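Local coordinates for protein molinate hydrolase (Gulosibacter molinativorax, PDB 4UB9) that hydrolyses the thiocarbamate pesticide molinate, as a zinc-binding member of the amidohydrolase family, at residues 242-247 against 280-285. Sequence-based numbering, arbitrary orientation.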
ATOM      1  N   ALA A 242      26.312   0.394  12.107  1.00 34.05           N
ATOM      2  CA  ALA A 242      24.987   0.964  12.363  1.00 36.33           C
ATOM      3  C   ALA A 242      24.676   1.007  13.839  1.00 31.84           C
ATOM      4  O   ALA A 242      24.054   0.106  14.351  1.00 32.40           O
ATOM      5  CB  ALA A 242      23.908   0.157  11.671  1.00 36.25           C
ATOM      6  N   VAL A 243      25.135   2.047  14.508  1.00 29.80           N
ATOM      7  CA  VAL A 243      24.928   2.174  15.935  1.00 30.22           C
ATOM      8  C   VAL A 243      23.438   2.329  16.203  1.00 31.81           C
ATOM      9  O   VAL A 243      22.879   1.668  17.082  1.00 30.42           O
ATOM     10  CB  VAL A 243      25.644   3.402  16.483  1.00 32.37           C
ATOM     11  CG1 VAL A 243      25.223   3.678  17.923  1.00 36.85           C
ATOM     12  CG2 VAL A 243      27.122   3.207  16.369  1.00 32.17           C
ATOM     13  N   THR A 244      22.801   3.206  15.418  1.00 29.84           N
ATOM     14  CA  THR A 244      21.343   3.302  15.410  1.00 32.30           C
ATOM     15  C   THR A 244      20.772   2.708  14.142  1.00 29.33           C
ATOM     16  O   THR A 244      21.489   2.258  13.260  1.00 33.43           O
ATOM     17  CB  THR A 244      20.834   4.746  15.553  1.00 34.85           C
ATOM     18  OG1 THR A 244      21.270   5.502  14.446  1.00 36.51           O
ATOM     19  CG2 THR A 244      21.334   5.367  16.840  1.00 36.23           C
ATOM     20  N   ASP A 245      19.463   2.738  14.068  1.00 30.14           N
ATOM     21  CA  ASP A 245      18.708   2.151  12.969  1.00 32.93           C
ATOM     22  C   ASP A 245      18.742   3.017  11.712  1.00 35.25           C
ATOM     23  O   ASP A 245      19.197   4.153  11.747  1.00 32.95           O
ATOM     24  CB  ASP A 245      17.241   2.008  13.363  1.00 32.74           C
ATOM     25  CG  ASP A 245      16.551   3.371  13.469  1.00 36.20           C
ATOM     26  OD1 ASP A 245      16.826   4.117  14.450  1.00 34.30           O
ATOM     27  OD2 ASP A 245      15.804   3.730  12.536  1.00 38.55           O
ATOM     28  N   HIS A 246      18.202   2.455  10.626  1.00 34.64           N
ATOM     29  CA  HIS A 246      18.160   3.101   9.330  1.00 34.87           C
ATOM     30  C   HIS A 246      16.740   3.045   8.773  1.00 35.92           C
ATOM     31  O   HIS A 246      16.533   2.775   7.603  1.00 32.98           O
ATOM     32  CB  HIS A 246      19.122   2.394   8.396  1.00 36.69           C
ATOM     33  CG  HIS A 246      19.401   3.130   7.130  1.00 40.54           C
ATOM     34  ND1 HIS A 246      18.557   3.096   6.048  1.00 43.21           N
ATOM     35  CD2 HIS A 246      20.461   3.887   6.754  1.00 42.08           C
ATOM     36  CE1 HIS A 246      19.056   3.836   5.078  1.00 40.79           C
ATOM     37  NE2 HIS A 246      20.220   4.306   5.471  1.00 41.13           N
ATOM     38  N   LEU A 247      15.771   3.329   9.639  1.00 32.97           N
ATOM     39  CA  LEU A 247      14.356   3.252   9.317  1.00 28.94           C
ATOM     40  C   LEU A 247      13.687   4.624   9.112  1.00 34.61           C
ATOM     41  O   LEU A 247      12.453   4.771   9.269  1.00 32.25           O
ATOM     42  CB  LEU A 247      13.628   2.535  10.455  1.00 28.83           C
ATOM     43  CG  LEU A 247      14.036   1.105  10.734  1.00 30.83           C
ATOM     44  CD1 LEU A 247      13.221   0.580  11.901  1.00 32.77           C
ATOM     45  CD2 LEU A 247      13.822   0.186   9.518  1.00 31.47           C
ATOM     46  N   LEU A 280      33.991   3.843  11.763  1.00 30.43           N
ATOM     47  CA  LEU A 280      32.936   4.807  11.473  1.00 27.33           C
ATOM     48  C   LEU A 280      31.643   4.413  12.111  1.00 28.02           C
ATOM     49  O   LEU A 280      31.390   3.250  12.322  1.00 29.09           O
ATOM     50  CB  LEU A 280      32.686   4.936   9.972  1.00 28.13           C
ATOM     51  CG  LEU A 280      33.536   5.962   9.199  1.00 27.29           C
ATOM     52  CD1 LEU A 280      35.010   5.624   9.298  1.00 27.02           C
ATOM     53  CD2 LEU A 280      33.141   5.906   7.761  1.00 28.63           C
ATOM     54  N   THR A 281      30.807   5.392  12.396  1.00 28.83           N
ATOM     55  CA  THR A 281      29.507   5.166  12.978  1.00 28.71           C
ATOM     56  C   THR A 281      28.399   5.823  12.179  1.00 31.06           C
ATOM     57  O   THR A 281      28.588   6.829  11.558  1.00 30.60           O
ATOM     58  CB  THR A 281      29.429   5.681  14.422  1.00 34.39           C
ATOM     59  OG1 THR A 281      29.768   7.056  14.456  1.00 29.85           O
ATOM     60  CG2 THR A 281      30.375   4.934  15.310  1.00 36.65           C
ATOM     61  N   HIS A 282      27.237   5.207  12.195  1.00 28.52           N
ATOM     62  CA  HIS A 282      26.039   5.798  11.682  1.00 28.93           C
ATOM     63  C   HIS A 282      25.153   6.033  12.890  1.00 32.54           C
ATOM     64  O   HIS A 282      24.860   5.117  13.615  1.00 29.44           O
ATOM     65  CB  HIS A 282      25.417   4.848  10.671  1.00 30.98           C
ATOM     66  CG  HIS A 282      23.951   5.030  10.469  1.00 30.00           C
ATOM     67  ND1 HIS A 282      23.429   5.763   9.437  1.00 36.89           N
ATOM     68  CD2 HIS A 282      22.893   4.541  11.148  1.00 30.47           C
ATOM     69  CE1 HIS A 282      22.116   5.737   9.500  1.00 33.08           C
ATOM     70  NE2 HIS A 282      21.765   5.001  10.529  1.00 33.94           N
ATOM     71  N   THR A 283      24.765   7.274  13.129  1.00 34.65           N
ATOM     72  CA  THR A 283      23.955   7.614  14.302  1.00 35.76           C
ATOM     73  C   THR A 283      22.816   8.536  13.965  1.00 33.00           C
ATOM     74  O   THR A 283      22.937   9.380  13.131  1.00 37.78           O
ATOM     75  CB  THR A 283      24.767   8.191  15.491  1.00 35.61           C
ATOM     76  OG1 THR A 283      25.368   9.435  15.129  1.00 35.07           O
ATOM     77  CG2 THR A 283      25.824   7.235  15.931  1.00 35.93           C
ATOM     78  N   THR A 284      21.702   8.326  14.624  1.00 31.42           N
ATOM     79  CA  THR A 284      20.459   8.916  14.236  1.00 33.06           C
ATOM     80  C   THR A 284      19.770   9.615  15.404  1.00 28.52           C
ATOM     81  O   THR A 284      18.652  10.043  15.303  1.00 27.75           O
ATOM     82  CB  THR A 284      19.652   7.816  13.508  1.00 35.85           C
ATOM     83  OG1 THR A 284      19.774   8.019  12.109  1.00 41.25           O
ATOM     84  CG2 THR A 284      18.241   7.759  13.872  1.00 34.91           C
ATOM     85  N   SER A 285      20.464   9.693  16.521  1.00 30.80           N
ATOM     86  CA  SER A 285      19.883  10.202  17.787  1.00 30.14           C
ATOM     87  C   SER A 285      20.953  10.762  18.679  1.00 28.44           C
ATOM     88  O   SER A 285      22.137  10.495  18.485  1.00 26.00           O
ATOM     89  CB  SER A 285      19.196   9.065  18.590  1.00 33.78           C
ATOM     90  OG  SER A 285      20.147   8.095  18.970  1.00 36.63           O
TER
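The carbonyl oxygen of His282 accepts from two successive backbone amides, Val243 N at 3.2 Å and Thr244 N at 3.3 Å. Both bonds are weak, the first because it is long and bent (126° at the hydrogen), the second through length alone. The firm bond of the contact runs the other way: His282 NE2 donates to Asp245 O at 3.0 Å, nearly straight at 165°. The acceptor lies exactly in the imidazole plane, whereas the donor stands above the carbonyl plane of Asp245. With CG anti to the backbone N (chi1 156°), the His282 ring reaches along the 242-247 loop, and Thr244 O also meets its edge, 3.4 Å from CD2. The bond from NE2 to the Asp245 carbonyl, a second-shell partner, fixes the ring's rotation and leaves ND1 for the zinc ion, which His302 also binds. Replacing His282 by an alanine removes both ring nitrogens, so the zinc ion would probably lose this ligand and Asp245 O its imidazole donor. His246 CD2 approaches His282 CE1 at 3.7 Å, the rings barely overlapping; ND1 of His246 is bonded to Asp184 O. Beyond the metal site, Val243 CG2 lies alongside Thr281 CG2, 3.8 Å away, and Thr244 CG2 packs against Ser285 OG, which caps helix 286-294 at Gly288 N. A histidine ligand near the C-terminal end of a parallel strand, steadied by the loop after the neighbouring strand, is characteristic of the amidohydrolase TIM-barrel metal centre.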